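PDB 6OEW: cytidylyltransferase from Leptospira borgpetersenii serovar Hardjo-bovis, which probably transfers a cytidylyl group from CTP to an acceptor, perhaps a sugar, with the help of a metal ion. Local coordinates for residues A83-Q88 with Y167-I172; R89-A94 with L155-D160; L42-F47 with K220-V225. One frame throughout, in Å; residues are numbered along the deposited sequence.

How the interactions relate
From the N terminus, helix 37-45 supplies the first half of interaction 3, whose partner, 220-225, comes 173 residues later and closes the longest loop. Inside that loop lies interaction 1, where the start of helix 86-96 meets the end of helix 166-171. Interaction 2 is nested again inside interaction 1, with the next turns of helix 86-96 against helix 153-162. Sharing helix 86-96 and linked by a salt bridge between Arg169 and Asp160, interactions 1 and 2 join three helices on one side of the chain's centre. Interaction 3 lies on the opposite side, its centre about 27 Å from that of interaction 2, and ties helix 37-45 to the loop leading into helix 224-233.

Interaction 1: A83-Q88 with Y167-I172; sequences ANDLIQ and YEREHI
Arg169 lays its guanidinium beside the carboxylate of Asp85 in a salt bridge, the two side chains pointing the same way but their planes almost perpendicular, 89° apart. The grip is side-on: NE and NH2 of Arg169 both reach OD1 of Asp85, each at 3.2 Å. NH2 meets the syn lone pair of OD1, whereas NE comes from above the carboxylate plane. Bends at chi2 (-64°) and chi3 (-53°) fold the arginine back toward this acid. The bonds of both nitrogens to OD2 are weak, and the stronger partner of NH2 is Asp160 OD1.

Asp85 is also the N-cap of helix 86-96, for its OD1 accepts from Gln88 N at 2.8 Å. Aspartate suits the place because one oxygen can cap the helix and receive the arginine together. The contact thus joins the start of this helix to the end of helix 166-171, where Ile172 leaves helical geometry with positive phi. Carbonyl O of Arg169 accepts from Ile87 N at 3.1 Å and, weakly, from Leu86 N.

Over one guanidinium face sits CG2 of Ile87, 3.6 Å from NH2 of Arg169, its side chain laid across the arginine. Ile87 and Ile172 run antiparallel, flank to flank, their CG1 atoms 3.9 Å apart, and Leu86 CB packs against the same CG1 of Ile172.

Interaction 2: R89-A94 with L155-D160; sequences RYLDAA and LLEKLD
Leu91 and Leu156 form the apolar heart of this contact, passing flank to flank where the two backbones come nearest. The touching branch of Leu156 is CD2, which reaches the backbone of the facing helix and lies 3.7 Å from Leu91 N. The same methyl meets Tyr90 CB at 3.8 Å and, more loosely, Leu91 CB at 4.2 Å. In Leu156, chi1 of -179° together with chi2 of 56° (the angle to CD1) leaves CD2 at the end of a fully extended chain. Leucine suits both places, since a forked, flexible apolar chain spans between the axes of segments 89-94 and 155-160, whose closest approach is 10.4 Å. Tyr90 contributes its CB here, while its ring leads away and its hydroxyl bonds to Leu14 O in the central sheet.

The second kind of contact is between a methyl and the carbon or oxygen atoms of acidic side chains. Leu91 spreads its two branches over the next turn: CD1 lies 3.8 Å from Glu157 CG, and CD2 lies 3.5 Å from Asp160 OD2. Both acids lie across the leucine. Glutamate fits the border because its aliphatic CG packs while the extended chain carries the carboxylate onward. Asp160 has its charge met by Arg169, whose NH2 makes a salt bridge to OD1, so OD2 can rest beside the leucine methyl without leaving the carboxylate lacking a partner.

The two segments cross well off antiparallel, with 140° between their N-to-C directions. With Tyr90, Ala94 and Leu156 all touching Ile102 of strand 101-106, the arrangement is that of two helices packed together on one face of the central mixed sheet, consistent with the alpha/beta fold of the GT-A clan.

Interaction 3: L42-F47 with K220-V225; sequences LERLKF and KEFSYV. With EDO (1,2-ethanediol), chain D.
Arg44 is the tight part of the contact, closing end-on with NH1 and NH2 on the carbonyl oxygen of Phe222, at 3.0 and 3.1 Å. That oxygen lies near the guanidinium plane; NH1 meets it on a lone pair and also bonds weakly to Lys220 O. A bend at chi3 (64°) turns the group across the Phe222 ring, where NH1 stands over the centre, a cation-pi contact with CZ of Arg44 4.2 Å from the centroid. Arginine suits this buried place because its flat guanidinium offers several N-H groups, NE bonding to Ile112 O. C2 of an ethanediol, probably from the crystallisation liquor, lies over the rim of one guanidinium face; O2 bonds to Arg44 O, and the diol also to Ser114 OG.

Looser is the exposed Phe47 ring, over one face of which Glu221 lays its CG, a CH-pi contact 3.7 Å from the centroid, carboxylate and ring 15° from parallel. At the partly exposed edge, Lys220 NZ salt-bridges Glu43 OE1 at 3.0 Å from above the carboxylate plane, though its stronger partner is Asp34.

The contact links helix 37-45 to the loop entering helix 224-233, beside helix 114-126, while Leu42 and Leu45 pack on strand 11-16.

Interaction 1: A83-Q88 with Y167-I172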
loop_
_atom_site.group_PDB
_atom_site.type_symbol
_atom_site.label_atom_id
_atom_site.label_comp_id
_atom_site.label_asym_id
_atom_site.label_seq_id
_atom_site.Cartn_x
_atom_site.Cartn_y
_atom_site.Cartn_z
ATOM N N ALA A 83 -6.482 12.844 -10.653
ATOM C CA ALA A 83 -5.886 11.661 -11.267
ATOM C C ALA A 83 -4.373 11.615 -11.057
ATOM O O ALA A 83 -3.824 10.582 -10.649
ATOM C CB ALA A 83 -6.237 11.615 -12.766
ATOM N N ASN A 84 -3.673 12.721 -11.344
ATOM C CA ASN A 84 -2.211 12.729 -11.314
ATOM C C ASN A 84 -1.598 13.498 -10.151
ATOM O O ASN A 84 -0.381 13.402 -9.938
ATOM C CB ASN A 84 -1.655 13.314 -12.617
ATOM C CG ASN A 84 -2.144 12.572 -13.836
ATOM O OD1 ASN A 84 -2.580 13.180 -14.817
ATOM N ND2 ASN A 84 -2.080 11.246 -13.781
ATOM N N ASP A 85 -2.380 14.262 -9.399
ATOM C CA ASP A 85 -1.826 14.984 -8.257
ATOM C C ASP A 85 -2.208 14.192 -7.015
ATOM O O ASP A 85 -3.246 14.427 -6.395
ATOM C CB ASP A 85 -2.317 16.428 -8.227
ATOM C CG ASP A 85 -1.615 17.263 -7.162
ATOM O OD1 ASP A 85 -1.110 16.706 -6.170
ATOM O OD2 ASP A 85 -1.600 18.495 -7.306
ATOM N N LEU A 86 -1.350 13.224 -6.662
ATOM C CA LEU A 86 -1.623 12.366 -5.518
ATOM C C LEU A 86 -1.447 13.116 -4.209
ATOM O O LEU A 86 -2.072 12.754 -3.208
ATOM C CB LEU A 86 -0.716 11.131 -5.551
ATOM C CG LEU A 86 -1.226 9.956 -6.415
ATOM C CD1 LEU A 86 -2.471 9.311 -5.769
ATOM C CD2 LEU A 86 -1.485 10.359 -7.870
ATOM N N ILE A 87 -0.579 14.132 -4.177
ATOM C CA ILE A 87 -0.495 14.940 -2.965
ATOM C C ILE A 87 -1.840 15.601 -2.699
ATOM O O ILE A 87 -2.338 15.592 -1.564
ATOM C CB ILE A 87 0.646 15.967 -3.070
ATOM C CG1 ILE A 87 2.004 15.255 -3.019
ATOM C CG2 ILE A 87 0.566 16.988 -1.900
ATOM C CD1 ILE A 87 3.192 16.231 -3.075
ATOM N N GLN A 88 -2.470 16.148 -3.747
ATOM C CA GLN A 88 -3.780 16.771 -3.567
ATOM C C GLN A 88 -4.836 15.732 -3.221
ATOM O O GLN A 88 -5.702 15.986 -2.376
ATOM C CB GLN A 88 -4.208 17.550 -4.813
ATOM C CG GLN A 88 -5.551 18.289 -4.612
ATOM C CD GLN A 88 -6.225 18.730 -5.922
ATOM O OE1 GLN A 88 -6.986 17.972 -6.547
ATOM N NE2 GLN A 88 -5.956 19.966 -6.328
ATOM N N TYR A 167 6.564 14.763 -11.077
ATOM C CA TYR A 167 6.999 13.521 -10.446
ATOM C C TYR A 167 6.747 13.545 -8.933
ATOM O O TYR A 167 6.325 12.538 -8.351
ATOM C CB TYR A 167 8.478 13.292 -10.746
ATOM C CG TYR A 167 9.042 11.984 -10.248
ATOM C CD1 TYR A 167 8.842 10.802 -10.954
ATOM C CD2 TYR A 167 9.798 11.930 -9.080
ATOM C CE1 TYR A 167 9.362 9.592 -10.494
ATOM C CE2 TYR A 167 10.333 10.734 -8.633
ATOM C CZ TYR A 167 10.114 9.569 -9.351
ATOM O OH TYR A 167 10.642 8.378 -8.900
ATOM N N GLU A 168 6.987 14.691 -8.287
ATOM C CA GLU A 168 6.767 14.798 -6.843
ATOM C C GLU A 168 5.281 14.739 -6.498
ATOM O O GLU A 168 4.884 14.072 -5.532
ATOM C CB GLU A 168 7.379 16.098 -6.319
ATOM C CG GLU A 168 8.878 16.118 -6.311
ATOM C CD GLU A 168 9.452 17.499 -6.040
ATOM O OE1 GLU A 168 8.787 18.518 -6.345
ATOM O OE2 GLU A 168 10.585 17.574 -5.529
ATOM N N ARG A 169 4.447 15.462 -7.254
ATOM C CA ARG A 169 3.008 15.464 -7.002
ATOM C C ARG A 169 2.398 14.082 -7.215
ATOM O O ARG A 169 1.434 13.710 -6.531
ATOM C CB ARG A 169 2.308 16.484 -7.912
ATOM C CG ARG A 169 2.904 17.896 -7.920
ATOM C CD ARG A 169 2.806 18.606 -6.563
ATOM N NE ARG A 169 1.456 18.626 -5.999
ATOM C CZ ARG A 169 1.082 19.374 -4.954
ATOM N NH1 ARG A 169 1.947 20.199 -4.356
ATOM N NH2 ARG A 169 -0.170 19.306 -4.512
ATOM N N GLU A 170 2.938 13.312 -8.160
ATOM C CA GLU A 170 2.373 11.997 -8.442
ATOM C C GLU A 170 2.797 10.948 -7.420
ATOM O O GLU A 170 1.985 10.088 -7.045
ATOM C CB GLU A 170 2.748 11.557 -9.876
ATOM C CG GLU A 170 2.488 10.056 -10.115
ATOM C CD GLU A 170 2.704 9.600 -11.557
ATOM O OE1 GLU A 170 3.287 10.359 -12.361
ATOM O OE2 GLU A 170 2.281 8.466 -11.875
ATOM N N HIS A 171 4.033 11.015 -6.914
ATOM C CA HIS A 171 4.546 9.952 -6.058
ATOM C C HIS A 171 4.598 10.311 -4.586
ATOM O O HIS A 171 4.806 9.412 -3.762
ATOM C CB HIS A 171 5.927 9.524 -6.539
ATOM C CG HIS A 171 5.877 8.892 -7.889
ATOM N ND1 HIS A 171 5.321 7.648 -8.092
ATOM C CD2 HIS A 171 6.210 9.367 -9.115
ATOM C CE1 HIS A 171 5.367 7.360 -9.381
ATOM N NE2 HIS A 171 5.900 8.386 -10.023
ATOM N N ILE A 172 4.436 11.593 -4.253
ATOM C CA ILE A 172 4.311 12.115 -2.892
ATOM C C ILE A 172 5.649 12.130 -2.163
ATOM O O ILE A 172 6.146 13.196 -1.792
ATOM C CB ILE A 172 3.278 11.345 -2.048
ATOM C CG1 ILE A 172 1.894 11.395 -2.695
ATOM C CG2 ILE A 172 3.227 11.970 -0.646
ATOM C CD1 ILE A 172 0.802 10.736 -1.846
#

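Interaction 2: R89-A94 with L155-D160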
loop_
_atom_site.group_PDB
_atom_site.type_symbol
_atom_site.label_atom_id
_atom_site.label_comp_id
_atom_site.label_asym_id
_atom_site.label_seq_id
_atom_site.Cartn_x
_atom_site.Cartn_y
_atom_site.Cartn_z
ATOM N N ARG A 89 -4.805 14.570 -3.878
ATOM C CA ARG A 89 -5.793 13.536 -3.575
ATOM C C ARG A 89 -5.687 13.081 -2.121
ATOM O O ARG A 89 -6.712 12.910 -1.441
ATOM C CB ARG A 89 -5.632 12.339 -4.509
ATOM C CG ARG A 89 -6.900 11.483 -4.608
ATOM C CD ARG A 89 -6.644 10.073 -5.157
ATOM N NE ARG A 89 -6.089 10.117 -6.511
ATOM C CZ ARG A 89 -5.636 9.045 -7.152
ATOM N NH1 ARG A 89 -5.694 7.840 -6.561
ATOM N NH2 ARG A 89 -5.139 9.176 -8.387
ATOM N N TYR A 90 -4.457 12.879 -1.626
ATOM C CA TYR A 90 -4.282 12.439 -0.238
ATOM C C TYR A 90 -4.588 13.560 0.739
ATOM O O TYR A 90 -5.119 13.315 1.832
ATOM C CB TYR A 90 -2.862 11.935 -0.000
ATOM C CG TYR A 90 -2.724 10.464 -0.220
ATOM C CD1 TYR A 90 -2.619 9.952 -1.510
ATOM C CD2 TYR A 90 -2.720 9.575 0.856
ATOM C CE1 TYR A 90 -2.506 8.599 -1.729
ATOM C CE2 TYR A 90 -2.608 8.218 0.650
ATOM C CZ TYR A 90 -2.511 7.739 -0.651
ATOM O OH TYR A 90 -2.403 6.380 -0.852
ATOM N N LEU A 91 -4.228 14.793 0.387
ATOM C CA LEU A 91 -4.502 15.905 1.290
ATOM C C LEU A 91 -6.006 16.161 1.374
ATOM O O LEU A 91 -6.552 16.350 2.466
ATOM C CB LEU A 91 -3.738 17.149 0.831
ATOM C CG LEU A 91 -3.673 18.345 1.771
ATOM C CD1 LEU A 91 -3.210 17.914 3.149
ATOM C CD2 LEU A 91 -2.756 19.408 1.206
ATOM N N ASP A 92 -6.697 16.134 0.228
ATOM C CA ASP A 92 -8.156 16.254 0.227
ATOM C C ASP A 92 -8.796 15.173 1.108
ATOM O O ASP A 92 -9.655 15.461 1.955
ATOM C CB ASP A 92 -8.703 16.127 -1.200
ATOM C CG ASP A 92 -8.495 17.372 -2.074
ATOM O OD1 ASP A 92 -8.074 18.432 -1.593
ATOM O OD2 ASP A 92 -8.764 17.255 -3.297
ATOM N N ALA A 93 -8.389 13.917 0.909
ATOM C CA ALA A 93 -8.986 12.813 1.651
ATOM C C ALA A 93 -8.702 12.934 3.144
ATOM O O ALA A 93 -9.601 12.739 3.970
ATOM C CB ALA A 93 -8.460 11.480 1.126
ATOM N N ALA A 94 -7.451 13.244 3.507
ATOM C CA ALA A 94 -7.094 13.331 4.924
ATOM C C ALA A 94 -7.887 14.426 5.622
ATOM O O ALA A 94 -8.368 14.245 6.752
ATOM C CB ALA A 94 -5.596 13.576 5.072
ATOM N N LEU A 155 3.329 16.755 7.779
ATOM C CA LEU A 155 4.363 16.497 6.782
ATOM C C LEU A 155 3.784 16.600 5.374
ATOM O O LEU A 155 4.374 17.233 4.492
ATOM C CB LEU A 155 4.998 15.120 6.999
ATOM C CG LEU A 155 5.976 14.794 5.851
ATOM C CD1 LEU A 155 7.318 14.312 6.323
ATOM C CD2 LEU A 155 5.382 13.789 4.842
ATOM N N LEU A 156 2.620 15.992 5.152
ATOM C CA LEU A 156 2.004 16.059 3.829
ATOM C C LEU A 156 1.739 17.508 3.418
ATOM O O LEU A 156 1.950 17.883 2.258
ATOM C CB LEU A 156 0.721 15.219 3.813
ATOM C CG LEU A 156 -0.025 15.195 2.463
ATOM C CD1 LEU A 156 0.931 14.706 1.408
ATOM C CD2 LEU A 156 -1.247 14.269 2.558
ATOM N N GLU A 157 1.320 18.352 4.364
ATOM C CA GLU A 157 1.100 19.760 4.055
ATOM C C GLU A 157 2.402 20.455 3.669
ATOM O O GLU A 157 2.423 21.270 2.733
ATOM C CB GLU A 157 0.421 20.447 5.240
ATOM C CG GLU A 157 -1.061 20.071 5.338
ATOM C CD GLU A 157 -1.754 20.633 6.570
ATOM O OE1 GLU A 157 -1.070 20.892 7.579
ATOM O OE2 GLU A 157 -2.990 20.808 6.524
ATOM N N LYS A 158 3.506 20.118 4.344
ATOM C CA LYS A 158 4.803 20.663 3.952
ATOM C C LYS A 158 5.186 20.212 2.544
ATOM O O LYS A 158 5.709 21.008 1.757
ATOM C CB LYS A 158 5.878 20.263 4.959
ATOM N N LEU A 159 4.922 18.948 2.197
ATOM C CA LEU A 159 5.190 18.515 0.823
ATOM C C LEU A 159 4.302 19.242 -0.176
ATOM O O LEU A 159 4.772 19.645 -1.247
ATOM C CB LEU A 159 4.999 17.007 0.683
ATOM C CG LEU A 159 5.970 16.162 1.504
ATOM C CD1 LEU A 159 5.728 14.685 1.250
ATOM C CD2 LEU A 159 7.406 16.574 1.166
ATOM N N ASP A 160 3.011 19.403 0.140
ATOM C CA ASP A 160 2.129 20.176 -0.738
ATOM C C ASP A 160 2.667 21.581 -0.966
ATOM O O ASP A 160 2.614 22.104 -2.086
ATOM C CB ASP A 160 0.720 20.235 -0.148
ATOM C CG ASP A 160 -0.223 21.075 -0.971
ATOM O OD1 ASP A 160 -0.307 20.863 -2.202
ATOM O OD2 ASP A 160 -0.889 21.948 -0.385
#

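Interaction 3: L42-F47 with K220-V225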
loop_
_atom_site.group_PDB
_atom_site.type_symbol
_atom_site.label_atom_id
_atom_site.label_comp_id
_atom_site.label_asym_id
_atom_site.label_seq_id
_atom_site.Cartn_x
_atom_site.Cartn_y
_atom_site.Cartn_z
ATOM N N LEU A 42 -8.478 -5.376 0.425
ATOM C CA LEU A 42 -9.367 -4.812 1.428
ATOM C C LEU A 42 -9.731 -5.854 2.483
ATOM O O LEU A 42 -9.748 -5.550 3.678
ATOM C CB LEU A 42 -10.610 -4.238 0.747
ATOM C CG LEU A 42 -10.365 -3.039 -0.189
ATOM C CD1 LEU A 42 -11.663 -2.560 -0.821
ATOM C CD2 LEU A 42 -9.708 -1.883 0.563
ATOM N N GLU A 43 -9.977 -7.099 2.067
ATOM C CA GLU A 43 -10.271 -8.151 3.041
ATOM C C GLU A 43 -9.091 -8.391 3.980
ATOM O O GLU A 43 -9.285 -8.629 5.179
ATOM C CB GLU A 43 -10.658 -9.445 2.329
ATOM C CG GLU A 43 -12.010 -9.373 1.660
ATOM C CD GLU A 43 -12.504 -10.726 1.231
ATOM O OE1 GLU A 43 -12.387 -11.689 2.010
ATOM O OE2 GLU A 43 -12.996 -10.832 0.095
ATOM N N ARG A 44 -7.860 -8.317 3.457
ATOM C CA ARG A 44 -6.684 -8.471 4.310
ATOM C C ARG A 44 -6.535 -7.307 5.285
ATOM O O ARG A 44 -6.107 -7.498 6.432
ATOM C CB ARG A 44 -5.440 -8.632 3.437
ATOM C CG ARG A 44 -5.373 -10.040 2.841
ATOM C CD ARG A 44 -4.143 -10.263 1.984
ATOM N NE ARG A 44 -2.878 -10.183 2.723
ATOM C CZ ARG A 44 -2.372 -11.145 3.491
ATOM N NH1 ARG A 44 -3.020 -12.291 3.687
ATOM N NH2 ARG A 44 -1.194 -10.961 4.075
ATOM N N LEU A 45 -6.896 -6.104 4.863
ATOM C CA LEU A 45 -6.798 -4.950 5.750
ATOM C C LEU A 45 -7.919 -4.896 6.779
ATOM O O LEU A 45 -7.806 -4.140 7.750
ATOM C CB LEU A 45 -6.779 -3.666 4.922
ATOM C CG LEU A 45 -5.497 -3.496 4.122
ATOM C CD1 LEU A 45 -5.669 -2.406 3.072
ATOM C CD2 LEU A 45 -4.384 -3.115 5.048
ATOM N N LYS A 46 -8.992 -5.673 6.593
ATOM C CA LYS A 46 -10.030 -5.752 7.617
ATOM C C LYS A 46 -9.490 -6.295 8.929
ATOM O O LYS A 46 -10.101 -6.060 9.976
ATOM C CB LYS A 46 -11.198 -6.621 7.145
ATOM N N PHE A 47 -8.366 -7.017 8.900
ATOM C CA PHE A 47 -7.781 -7.563 10.122
ATOM C C PHE A 47 -6.934 -6.550 10.890
ATOM O O PHE A 47 -6.465 -6.870 11.989
ATOM C CB PHE A 47 -6.932 -8.796 9.793
ATOM C CG PHE A 47 -7.732 -9.961 9.247
ATOM C CD1 PHE A 47 -8.398 -10.829 10.105
ATOM C CD2 PHE A 47 -7.824 -10.181 7.880
ATOM C CE1 PHE A 47 -9.131 -11.893 9.616
ATOM C CE2 PHE A 47 -8.562 -11.249 7.391
ATOM C CZ PHE A 47 -9.212 -12.101 8.258
ATOM N N LYS A 220 -7.770 -15.757 3.791
ATOM C CA LYS A 220 -6.969 -14.590 3.447
ATOM C C LYS A 220 -6.208 -14.044 4.649
ATOM O O LYS A 220 -5.645 -12.947 4.569
ATOM C CB LYS A 220 -7.852 -13.492 2.840
ATOM C CG LYS A 220 -8.762 -13.985 1.697
ATOM C CD LYS A 220 -9.522 -12.811 1.042
ATOM C CE LYS A 220 -10.369 -13.300 -0.149
ATOM N NZ LYS A 220 -11.535 -14.063 0.329
ATOM N N GLU A 221 -6.163 -14.793 5.750
ATOM C CA GLU A 221 -5.600 -14.298 6.998
ATOM C C GLU A 221 -4.127 -14.661 7.177
ATOM O O GLU A 221 -3.554 -14.358 8.226
ATOM C CB GLU A 221 -6.421 -14.830 8.174
ATOM C CG GLU A 221 -6.320 -13.968 9.420
ATOM C CD GLU A 221 -7.163 -14.486 10.557
ATOM O OE1 GLU A 221 -7.876 -15.491 10.354
ATOM O OE2 GLU A 221 -7.110 -13.876 11.647
ATOM N N PHE A 222 -3.494 -15.272 6.179
ATOM C CA PHE A 222 -2.118 -15.723 6.325
ATOM C C PHE A 222 -1.172 -14.538 6.467
ATOM O O PHE A 222 -1.411 -13.458 5.930
ATOM C CB PHE A 222 -1.710 -16.576 5.132
ATOM C CG PHE A 222 -1.867 -15.880 3.794
ATOM C CD1 PHE A 222 -0.838 -15.115 3.277
ATOM C CD2 PHE A 222 -3.032 -16.024 3.048
ATOM C CE1 PHE A 222 -0.969 -14.479 2.047
ATOM C CE2 PHE A 222 -3.169 -15.403 1.818
ATOM C CZ PHE A 222 -2.133 -14.630 1.316
ATOM N N SER A 223 -0.083 -14.745 7.210
ATOM C CA SER A 223 0.854 -13.659 7.453
ATOM C C SER A 223 1.912 -13.585 6.350
ATOM O O SER A 223 2.062 -14.493 5.529
ATOM C CB SER A 223 1.530 -13.823 8.816
ATOM O OG SER A 223 2.505 -14.840 8.737
ATOM N N TYR A 224 2.654 -12.471 6.351
ATOM C CA TYR A 224 3.789 -12.308 5.445
ATOM C C TYR A 224 4.803 -13.431 5.617
ATOM O O TYR A 224 5.230 -14.046 4.635
ATOM C CB TYR A 224 4.462 -10.952 5.673
ATOM C CG TYR A 224 5.775 -10.781 4.925
ATOM C CD1 TYR A 224 5.792 -10.615 3.534
ATOM C CD2 TYR A 224 6.997 -10.810 5.604
ATOM C CE1 TYR A 224 6.980 -10.461 2.849
ATOM C CE2 TYR A 224 8.192 -10.656 4.923
ATOM C CZ TYR A 224 8.170 -10.485 3.547
ATOM O OH TYR A 224 9.341 -10.337 2.856
ATOM N N VAL A 225 5.197 -13.725 6.856
ATOM C CA VAL A 225 6.213 -14.762 7.054
ATOM C C VAL A 225 5.703 -16.127 6.582
ATOM O O VAL A 225 6.454 -16.903 5.972
ATOM C CB VAL A 225 6.697 -14.782 8.518
ATOM C CG1 VAL A 225 5.529 -14.806 9.482
ATOM C CG2 VAL A 225 7.636 -15.967 8.753
HETATM C C1 EDO D . -3.692 -10.907 8.107
HETATM O O1 EDO D . -3.417 -10.056 9.232
HETATM C C2 EDO D . -3.205 -10.265 6.803
HETATM O O2 EDO D . -3.742 -8.938 6.685
#